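Local coordinates for benzoate transport porin BenP (Acinetobacter baumannii AB307-0294, PDB 5DL8), which probably acts as an outer-membrane channel of the OprD porin family, with benzoate as its likely substrate, and binds calcium ions, at residues L44-Q52 and K92-P100; R178-T189 and Y293-P301. All coordinates share one frame; numbering follows the deposited sequence.

Contact 1 (L44-Q52 and K92-P100); sequences LKDTGSWSQ and KHVADTVLP. With CA (calcium ion), chain G.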
loop_
_atom_site.group_PDB
_atom_site.type_symbol
_atom_site.label_atom_id
_atom_site.label_comp_id
_atom_site.label_asym_id
_atom_site.label_seq_id
_atom_site.Cartn_x
_atom_site.Cartn_y
_atom_site.Cartn_z
ATOM N N LEU A 44 -22.903 -8.654 15.490
ATOM C CA LEU A 44 -22.227 -8.535 14.211
ATOM C C LEU A 44 -21.550 -9.842 13.781
ATOM O O LEU A 44 -21.105 -10.619 14.614
ATOM C CB LEU A 44 -21.184 -7.378 14.243
ATOM C CG LEU A 44 -21.646 -5.985 14.773
ATOM C CD1 LEU A 44 -20.480 -4.998 14.842
ATOM C CD2 LEU A 44 -22.805 -5.385 13.986
ATOM N N LYS A 45 -21.386 -9.996 12.479
ATOM C CA LYS A 45 -20.710 -11.133 11.906
ATOM C C LYS A 45 -19.225 -11.026 11.651
ATOM O O LYS A 45 -18.751 -10.149 10.905
ATOM C CB LYS A 45 -21.370 -11.489 10.585
ATOM C CG LYS A 45 -21.230 -12.978 10.180
ATOM C CD LYS A 45 -22.108 -13.362 8.984
ATOM C CE LYS A 45 -23.468 -12.649 9.043
ATOM N NZ LYS A 45 -24.435 -13.037 7.954
ATOM N N ASP A 46 -18.510 -12.007 12.207
ATOM C CA ASP A 46 -17.048 -12.157 12.108
ATOM C C ASP A 46 -16.635 -12.425 10.656
ATOM O O ASP A 46 -17.358 -13.068 9.943
ATOM C CB ASP A 46 -16.597 -13.274 13.029
ATOM C CG ASP A 46 -16.708 -12.902 14.528
ATOM O OD1 ASP A 46 -17.040 -11.711 14.956
ATOM O OD2 ASP A 46 -16.360 -13.800 15.313
ATOM N N THR A 47 -15.534 -11.823 10.171
ATOM C CA THR A 47 -15.130 -12.070 8.811
ATOM C C THR A 47 -13.733 -12.639 8.758
ATOM O O THR A 47 -12.952 -12.625 9.745
ATOM C CB THR A 47 -15.132 -10.752 8.054
ATOM O OG1 THR A 47 -14.054 -9.913 8.551
ATOM C CG2 THR A 47 -16.508 -10.049 8.188
ATOM N N GLY A 48 -13.399 -13.075 7.558
ATOM C CA GLY A 48 -12.087 -13.519 7.197
ATOM C C GLY A 48 -12.135 -14.771 6.310
ATOM O O GLY A 48 -13.209 -15.169 5.888
ATOM N N SER A 49 -10.935 -15.353 6.068
ATOM C CA SER A 49 -10.702 -16.636 5.395
ATOM C C SER A 49 -9.267 -17.183 5.722
ATOM O O SER A 49 -8.373 -16.466 6.308
ATOM C CB SER A 49 -10.773 -16.416 3.875
ATOM O OG SER A 49 -9.850 -15.366 3.479
ATOM N N TRP A 50 -9.104 -18.411 5.240
ATOM C CA TRP A 50 -7.918 -19.210 5.222
ATOM C C TRP A 50 -7.808 -19.533 3.771
ATOM O O TRP A 50 -8.758 -20.116 3.159
ATOM C CB TRP A 50 -8.077 -20.568 6.046
ATOM C CG TRP A 50 -6.782 -21.295 6.235
ATOM C CD1 TRP A 50 -5.530 -20.712 6.377
ATOM C CD2 TRP A 50 -6.570 -22.696 6.224
ATOM N NE1 TRP A 50 -4.585 -21.666 6.481
ATOM C CE2 TRP A 50 -5.188 -22.898 6.386
ATOM C CE3 TRP A 50 -7.420 -23.803 6.102
ATOM C CZ2 TRP A 50 -4.617 -24.152 6.458
ATOM C CZ3 TRP A 50 -6.865 -25.101 6.113
ATOM C CH2 TRP A 50 -5.441 -25.254 6.286
ATOM N N SER A 51 -6.634 -19.221 3.232
ATOM C CA SER A 51 -6.350 -19.489 1.820
ATOM C C SER A 51 -4.910 -19.890 1.568
ATOM O O SER A 51 -4.030 -19.511 2.384
ATOM C CB SER A 51 -6.777 -18.303 0.940
ATOM O OG SER A 51 -6.153 -17.109 1.313
ATOM N N GLN A 52 -4.714 -20.644 0.469
ATOM C CA GLN A 52 -3.370 -20.987 -0.047
ATOM C C GLN A 52 -3.233 -20.453 -1.452
ATOM O O GLN A 52 -4.171 -20.647 -2.249
ATOM C CB GLN A 52 -3.122 -22.494 -0.084
ATOM C CG GLN A 52 -1.800 -22.914 -0.643
ATOM C CD GLN A 52 -0.654 -22.465 0.288
ATOM O OE1 GLN A 52 -0.678 -22.713 1.503
ATOM N NE2 GLN A 52 0.326 -21.791 -0.263
ATOM N N LYS A 92 -18.162 -18.225 4.926
ATOM C CA LYS A 92 -18.869 -17.403 5.961
ATOM C C LYS A 92 -20.032 -16.627 5.371
ATOM O O LYS A 92 -20.822 -16.009 6.099
ATOM C CB LYS A 92 -17.895 -16.364 6.585
ATOM C CG LYS A 92 -16.822 -16.978 7.500
ATOM C CD LYS A 92 -16.052 -15.872 8.207
ATOM C CE LYS A 92 -14.585 -16.192 8.322
ATOM N NZ LYS A 92 -14.363 -17.397 9.069
ATOM N N HIS A 93 -20.110 -16.603 4.044
ATOM C CA HIS A 93 -21.186 -15.850 3.403
ATOM C C HIS A 93 -21.223 -14.355 3.782
ATOM O O HIS A 93 -22.276 -13.717 3.770
ATOM C CB HIS A 93 -22.564 -16.514 3.667
ATOM C CG HIS A 93 -22.640 -17.915 3.160
ATOM N ND1 HIS A 93 -23.154 -18.219 1.931
ATOM C CD2 HIS A 93 -22.199 -19.083 3.677
ATOM C CE1 HIS A 93 -23.103 -19.531 1.745
ATOM N NE2 HIS A 93 -22.508 -20.074 2.778
ATOM N N VAL A 94 -20.056 -13.784 4.014
ATOM C CA VAL A 94 -19.875 -12.363 4.208
ATOM C C VAL A 94 -18.514 -11.996 3.660
ATOM O O VAL A 94 -17.592 -12.789 3.726
ATOM C CB VAL A 94 -20.003 -11.974 5.741
ATOM C CG1 VAL A 94 -18.857 -12.487 6.566
ATOM C CG2 VAL A 94 -20.073 -10.460 5.998
ATOM N N ALA A 95 -18.379 -10.732 3.191
ATOM C CA ALA A 95 -17.153 -10.216 2.693
ATOM C C ALA A 95 -16.073 -10.229 3.729
ATOM O O ALA A 95 -16.266 -9.912 4.801
ATOM C CB ALA A 95 -17.329 -8.822 2.135
ATOM N N ASP A 96 -14.897 -10.572 3.316
ATOM C CA ASP A 96 -13.666 -10.455 4.115
ATOM C C ASP A 96 -12.657 -9.388 3.703
ATOM O O ASP A 96 -11.719 -9.117 4.449
ATOM C CB ASP A 96 -12.995 -11.909 4.272
ATOM C CG ASP A 96 -12.422 -12.472 2.982
ATOM O OD1 ASP A 96 -12.496 -11.830 1.871
ATOM O OD2 ASP A 96 -11.828 -13.564 3.133
ATOM N N THR A 97 -12.791 -8.875 2.500
ATOM C CA THR A 97 -11.794 -7.951 1.918
ATOM C C THR A 97 -10.494 -8.548 1.539
ATOM O O THR A 97 -9.521 -7.745 1.266
ATOM C CB THR A 97 -11.464 -6.622 2.769
ATOM O OG1 THR A 97 -10.500 -6.976 3.741
ATOM C CG2 THR A 97 -12.754 -5.975 3.480
ATOM N N VAL A 98 -10.468 -9.901 1.452
ATOM C CA VAL A 98 -9.279 -10.667 1.098
ATOM C C VAL A 98 -9.449 -11.320 -0.223
ATOM O O VAL A 98 -8.527 -11.302 -1.095
ATOM C CB VAL A 98 -8.929 -11.781 2.151
ATOM C CG1 VAL A 98 -7.593 -12.423 1.796
ATOM C CG2 VAL A 98 -8.803 -11.128 3.529
ATOM N N LEU A 99 -10.602 -11.987 -0.336
ATOM C CA LEU A 99 -10.947 -12.759 -1.513
ATOM C C LEU A 99 -12.187 -12.129 -2.080
ATOM O O LEU A 99 -12.892 -11.446 -1.373
ATOM C CB LEU A 99 -11.268 -14.280 -1.211
ATOM C CG LEU A 99 -10.307 -15.026 -0.253
ATOM C CD1 LEU A 99 -10.911 -16.425 0.196
ATOM C CD2 LEU A 99 -8.877 -15.203 -0.783
ATOM N N PRO A 100 -12.474 -12.371 -3.357
ATOM C CA PRO A 100 -13.697 -11.773 -3.879
ATOM C C PRO A 100 -14.907 -12.260 -3.075
ATOM O O PRO A 100 -14.831 -13.399 -2.449
ATOM C CB PRO A 100 -13.800 -12.363 -5.307
ATOM C CG PRO A 100 -12.416 -12.781 -5.652
ATOM C CD PRO A 100 -11.734 -13.114 -4.368
HETATM CA CA CA G . -17.455 -11.967 17.262
HETATM O O HOH W 1 -19.372 -10.745 16.549
HETATM O O HOH W 2 -11.475 -10.084 6.959
HETATM O O HOH W 3 -15.497 -13.370 5.662
HETATM O O HOH W 4 -16.687 -13.388 18.937
HETATM O O HOH W 5 -18.518 -11.628 19.297
HETATM O O HOH W 6 -19.420 -13.544 17.166
#

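Contact 2 (R178-T189 and Y293-P301); sequences RNEEDFKKFSFT and YPLPDGFLP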
loop_
_atom_site.group_PDB
_atom_site.type_symbol
_atom_site.label_atom_id
_atom_site.label_comp_id
_atom_site.label_asym_id
_atom_site.label_seq_id
_atom_site.Cartn_x
_atom_site.Cartn_y
_atom_site.Cartn_z
ATOM N N ARG A 178 -6.765 -6.126 -4.585
ATOM C CA ARG A 178 -6.170 -7.286 -3.964
ATOM C C ARG A 178 -7.184 -8.526 -3.901
ATOM O O ARG A 178 -6.775 -9.624 -4.080
ATOM C CB ARG A 178 -5.653 -6.934 -2.574
ATOM C CG ARG A 178 -6.743 -6.760 -1.552
ATOM C CD ARG A 178 -6.259 -6.096 -0.313
ATOM N NE ARG A 178 -7.311 -6.001 0.728
ATOM C CZ ARG A 178 -7.269 -5.134 1.780
ATOM N NH1 ARG A 178 -6.232 -4.195 1.856
ATOM N NH2 ARG A 178 -8.262 -5.143 2.727
ATOM N N ASN A 179 -8.492 -8.262 -3.777
ATOM C CA ASN A 179 -9.501 -9.275 -3.594
ATOM C C ASN A 179 -10.314 -9.467 -4.821
ATOM O O ASN A 179 -11.478 -9.928 -4.678
ATOM C CB ASN A 179 -10.421 -8.943 -2.365
ATOM C CG ASN A 179 -11.254 -7.645 -2.537
ATOM O OD1 ASN A 179 -10.774 -6.650 -2.996
ATOM N ND2 ASN A 179 -12.469 -7.654 -2.068
ATOM N N GLU A 180 -9.789 -9.136 -6.028
ATOM C CA GLU A 180 -10.589 -9.283 -7.237
ATOM C C GLU A 180 -9.736 -9.826 -8.341
ATOM O O GLU A 180 -8.540 -9.668 -8.314
ATOM C CB GLU A 180 -11.227 -7.932 -7.776
ATOM C CG GLU A 180 -12.015 -7.102 -6.805
ATOM C CD GLU A 180 -13.370 -7.680 -6.432
ATOM O OE1 GLU A 180 -13.802 -8.731 -7.020
ATOM O OE2 GLU A 180 -14.040 -7.093 -5.523
ATOM N N GLU A 181 -10.402 -10.331 -9.365
ATOM C CA GLU A 181 -9.749 -10.952 -10.526
ATOM C C GLU A 181 -9.515 -10.057 -11.679
ATOM O O GLU A 181 -8.631 -10.295 -12.429
ATOM C CB GLU A 181 -10.640 -12.090 -11.155
ATOM C CG GLU A 181 -10.859 -13.278 -10.192
ATOM C CD GLU A 181 -11.277 -14.602 -10.892
ATOM O OE1 GLU A 181 -12.192 -14.626 -11.664
ATOM O OE2 GLU A 181 -10.681 -15.628 -10.655
ATOM N N ASP A 182 -10.401 -9.119 -11.899
ATOM C CA ASP A 182 -10.422 -8.349 -13.130
ATOM C C ASP A 182 -9.907 -6.926 -12.861
ATOM O O ASP A 182 -9.832 -6.498 -11.743
ATOM C CB ASP A 182 -11.866 -8.302 -13.655
ATOM C CG ASP A 182 -12.265 -9.606 -14.340
ATOM O OD1 ASP A 182 -11.382 -10.524 -14.441
ATOM O OD2 ASP A 182 -13.441 -9.725 -14.807
ATOM N N PHE A 183 -9.581 -6.256 -13.936
ATOM C CA PHE A 183 -9.153 -4.848 -13.983
ATOM C C PHE A 183 -10.440 -4.113 -14.195
ATOM O O PHE A 183 -11.162 -4.428 -15.124
ATOM C CB PHE A 183 -8.133 -4.570 -15.116
ATOM C CG PHE A 183 -6.765 -5.008 -14.750
ATOM C CD1 PHE A 183 -5.945 -4.186 -13.956
ATOM C CD2 PHE A 183 -6.324 -6.309 -15.094
ATOM C CE1 PHE A 183 -4.681 -4.604 -13.585
ATOM C CE2 PHE A 183 -5.084 -6.779 -14.665
ATOM C CZ PHE A 183 -4.239 -5.905 -13.919
ATOM N N LYS A 184 -10.692 -3.138 -13.325
ATOM C CA LYS A 184 -11.910 -2.286 -13.420
ATOM C C LYS A 184 -11.521 -0.804 -13.214
ATOM O O LYS A 184 -10.429 -0.475 -12.640
ATOM C CB LYS A 184 -12.910 -2.731 -12.300
ATOM C CG LYS A 184 -12.341 -2.314 -10.911
ATOM C CD LYS A 184 -12.865 -2.994 -9.647
ATOM C CE LYS A 184 -14.327 -2.824 -9.569
ATOM N NZ LYS A 184 -14.746 -3.801 -8.560
ATOM N N LYS A 185 -12.457 0.064 -13.582
ATOM C CA LYS A 185 -12.311 1.493 -13.313
ATOM C C LYS A 185 -12.230 1.803 -11.841
ATOM O O LYS A 185 -12.907 1.132 -11.027
ATOM C CB LYS A 185 -13.480 2.285 -13.890
ATOM C CG LYS A 185 -13.377 2.347 -15.393
ATOM C CD LYS A 185 -14.615 2.943 -16.094
ATOM C CE LYS A 185 -14.311 3.110 -17.573
ATOM N NZ LYS A 185 -15.511 3.783 -18.087
ATOM N N PHE A 186 -11.450 2.820 -11.493
ATOM C CA PHE A 186 -11.467 3.394 -10.135
ATOM C C PHE A 186 -12.809 3.930 -9.797
ATOM O O PHE A 186 -13.546 4.355 -10.703
ATOM C CB PHE A 186 -10.510 4.640 -10.082
ATOM C CG PHE A 186 -9.006 4.317 -10.121
ATOM C CD1 PHE A 186 -8.366 3.834 -9.008
ATOM C CD2 PHE A 186 -8.264 4.486 -11.291
ATOM C CE1 PHE A 186 -7.007 3.470 -9.056
ATOM C CE2 PHE A 186 -6.937 4.206 -11.326
ATOM C CZ PHE A 186 -6.288 3.692 -10.215
ATOM N N SER A 187 -13.148 3.961 -8.513
ATOM C CA SER A 187 -14.412 4.541 -8.166
ATOM C C SER A 187 -14.428 5.162 -6.765
ATOM O O SER A 187 -13.563 4.883 -5.954
ATOM C CB SER A 187 -15.573 3.485 -8.295
ATOM O OG SER A 187 -15.345 2.288 -7.516
ATOM N N PHE A 188 -15.425 5.995 -6.481
ATOM C CA PHE A 188 -15.654 6.475 -5.138
ATOM C C PHE A 188 -17.159 6.322 -4.857
ATOM O O PHE A 188 -18.065 6.662 -5.702
ATOM C CB PHE A 188 -15.175 7.929 -5.019
ATOM C CG PHE A 188 -15.262 8.523 -3.633
ATOM C CD1 PHE A 188 -14.184 8.442 -2.727
ATOM C CD2 PHE A 188 -16.358 9.248 -3.236
ATOM C CE1 PHE A 188 -14.271 9.038 -1.453
ATOM C CE2 PHE A 188 -16.458 9.789 -1.958
ATOM C CZ PHE A 188 -15.409 9.713 -1.062
ATOM N N THR A 189 -17.403 5.973 -3.605
ATOM C CA THR A 189 -18.718 5.688 -3.104
ATOM C C THR A 189 -19.091 6.568 -1.889
ATOM O O THR A 189 -18.331 6.678 -0.924
ATOM C CB THR A 189 -18.789 4.117 -2.806
ATOM O OG1 THR A 189 -18.630 3.411 -4.066
ATOM C CG2 THR A 189 -20.104 3.750 -2.250
ATOM N N TYR A 293 -10.862 12.529 4.957
ATOM C CA TYR A 293 -9.873 12.331 3.927
ATOM C C TYR A 293 -10.310 11.127 3.048
ATOM O O TYR A 293 -10.528 10.099 3.558
ATOM C CB TYR A 293 -8.435 12.157 4.466
ATOM C CG TYR A 293 -7.469 12.354 3.345
ATOM C CD1 TYR A 293 -7.063 13.622 3.019
ATOM C CD2 TYR A 293 -7.071 11.322 2.528
ATOM C CE1 TYR A 293 -6.255 13.859 1.948
ATOM C CE2 TYR A 293 -6.275 11.551 1.409
ATOM C CZ TYR A 293 -5.886 12.823 1.124
ATOM O OH TYR A 293 -5.112 13.203 0.025
ATOM N N PRO A 294 -10.498 11.301 1.725
ATOM C CA PRO A 294 -11.013 10.209 0.843
ATOM C C PRO A 294 -10.014 9.161 0.427
ATOM O O PRO A 294 -8.870 9.439 0.144
ATOM C CB PRO A 294 -11.420 11.005 -0.424
ATOM C CG PRO A 294 -10.412 12.090 -0.493
ATOM C CD PRO A 294 -10.091 12.486 0.919
ATOM N N LEU A 295 -10.481 7.963 0.281
ATOM C CA LEU A 295 -9.763 6.812 -0.313
ATOM C C LEU A 295 -10.675 6.273 -1.436
ATOM O O LEU A 295 -11.860 6.296 -1.296
ATOM C CB LEU A 295 -9.585 5.748 0.794
ATOM C CG LEU A 295 -8.473 6.313 1.649
ATOM C CD1 LEU A 295 -8.804 6.688 3.107
ATOM C CD2 LEU A 295 -7.110 5.709 1.348
ATOM N N PRO A 296 -10.102 5.822 -2.555
ATOM C CA PRO A 296 -10.813 5.159 -3.547
ATOM C C PRO A 296 -11.420 3.816 -3.058
ATOM O O PRO A 296 -10.981 3.270 -2.069
ATOM C CB PRO A 296 -9.822 4.980 -4.679
ATOM C CG PRO A 296 -8.445 5.456 -4.176
ATOM C CD PRO A 296 -8.617 5.903 -2.765
ATOM N N ASP A 297 -12.478 3.358 -3.749
ATOM C CA ASP A 297 -13.118 2.053 -3.459
ATOM C C ASP A 297 -12.085 0.957 -3.739
ATOM O O ASP A 297 -11.070 1.193 -4.373
ATOM C CB ASP A 297 -14.351 1.759 -4.347
ATOM C CG ASP A 297 -15.470 2.745 -4.221
ATOM O OD1 ASP A 297 -15.653 3.290 -3.171
ATOM O OD2 ASP A 297 -16.263 2.943 -5.170
ATOM N N GLY A 298 -12.276 -0.177 -3.154
ATOM C CA GLY A 298 -11.433 -1.370 -3.455
ATOM C C GLY A 298 -10.200 -1.506 -2.577
ATOM O O GLY A 298 -9.216 -2.250 -2.935
ATOM N N PHE A 299 -10.249 -0.773 -1.436
ATOM C CA PHE A 299 -9.341 -0.958 -0.276
ATOM C C PHE A 299 -7.930 -0.516 -0.622
ATOM O O PHE A 299 -6.922 -1.028 -0.034
ATOM C CB PHE A 299 -9.376 -2.461 0.278
ATOM C CG PHE A 299 -10.792 -3.008 0.456
ATOM C CD1 PHE A 299 -11.640 -2.485 1.452
ATOM C CD2 PHE A 299 -11.318 -3.931 -0.467
ATOM C CE1 PHE A 299 -12.985 -2.900 1.517
ATOM C CE2 PHE A 299 -12.648 -4.346 -0.395
ATOM C CZ PHE A 299 -13.471 -3.828 0.599
ATOM N N LEU A 300 -7.828 0.432 -1.567
ATOM C CA LEU A 300 -6.488 0.939 -1.983
ATOM C C LEU A 300 -5.885 1.702 -0.838
ATOM O O LEU A 300 -6.449 2.666 -0.389
ATOM C CB LEU A 300 -6.623 1.776 -3.259
ATOM C CG LEU A 300 -7.434 1.119 -4.428
ATOM C CD1 LEU A 300 -7.307 1.909 -5.740
ATOM C CD2 LEU A 300 -6.930 -0.309 -4.585
ATOM N N PRO A 301 -4.770 1.211 -0.255
ATOM C CA PRO A 301 -4.295 1.927 0.983
ATOM C C PRO A 301 -3.486 3.159 0.582
ATOM O O PRO A 301 -2.956 3.200 -0.522
ATOM C CB PRO A 301 -3.326 0.906 1.657
ATOM C CG PRO A 301 -2.729 0.217 0.440
ATOM C CD PRO A 301 -3.900 0.039 -0.547
HETATM O O HOH W 7 -11.389 2.419 -6.908
#

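Contact 1 (L44-Q52 and K92-P100)
G48 and D96 mark the closest backbone approach, their CA atoms 4.6 Å apart, where the loop 92-100 lies against the start of strand 47-65. This strand pairs with strands 25-39 and 72-87, so the loop rests on it through side chains and water. One water takes the N-H of G48 and donates to V94 O; another links T47 OG1 with D96 O. The backbone angles of G48 (phi 139°) suit a residue without CB, and D96 CB lies 3.5 Å from G48 CA. D96 OD2 accepts from S49 OG at 2.7 Å, nearly in line with its own C-O bond. A chi1 of 69° points D96 OD2 at S49 and turns OD1 back on the loop: V98 N, 2.8 Å from D96 OD1, completes an Asx turn from above the carboxylate plane, and L99 N adds a bond of 2.9 Å to D96 OD1 from the same face. L99 CD1 comes within 3.6 Å of S49 OG, while CD2 faces S51, whose hydroxyl bonds Q147. Toward the other end the side chains of T47 and V94 cross at roughly a right angle, T47 CG2 touching V94 CG1, and K92 CE lies against G48 O, which also takes a weak bond from Q108. The D46 carboxylate leads away from the loop and binds calcium, D46 OD1 at 2.4 Å and D46 OD2 more loosely at 2.9 Å, with D38, F39 and four waters. The chemistry implies a carboxylate that holds the 96-99 turn and ties it to the strand, three bonds probably spreading its buried charge.

Contact 2 (R178-T189 and Y293-P301)
D297 meets S187 first through the backbone, its N donating to S187 O at 2.9 Å in an almost straight bond (176°). Its side chain then reaches along strand 187-190. D297 CB lies 3.4 Å from S187 OG, and with CG anti to the carbonyl carbon (chi1 -61°) the carboxylate is set between two hydroxyls, D297 CG standing near both. D297 OD2 accepts from S187 OG at 2.6 Å on its anti side and from T189 OG1 at 2.7 Å on its syn side; T189 OG1 also bonds T194 of the paired strand. D297 OD1 comes 3.3 Å from T189 CB. A water joins S187 N to D297 O. Apolar contacts flank this polar centre: F188 CE1 touches P294 CB at 3.6 Å, and L300 CD1 meets the edge of the F186 ring, 3.7 Å from F186 CE1. F299 CB sits over the centre of the R178 guanidinium, 3.7 Å from R178 CZ; the ring plane is within 17° of the guanidinium plane, yet CB, not the ring, covers that face. R178 NH1 forms a salt bridge with D143. N179 OD1 lies at the edge of the F299 ring, near its plane. Two long loops, one carrying the small hairpin 187-196, thus grip each other inside the barrel outline, consistent with the inward-folded loops that narrow the channel in OprD-family porins.

In the fold
From the N terminus the chain first binds calcium at D38 and F39, then contact 1 closes a loop over 39 mostly strand residues, returning 92-100 to the start of strand 47-65. Strands 101-102 to 165-176 follow before contact 2 opens at 178-189; it closes 103 residues later, when the loop after strand 278-288 comes back. The two contacts are therefore in series, neither enclosing the other, with centres about 17 Å apart. They nevertheless meet: T97 O probably accepts a hydrogen bond from R178 NE, and V98 to P100 pack on N179. Together they link the calcium-bearing wall through one loop to the loops within the barrel.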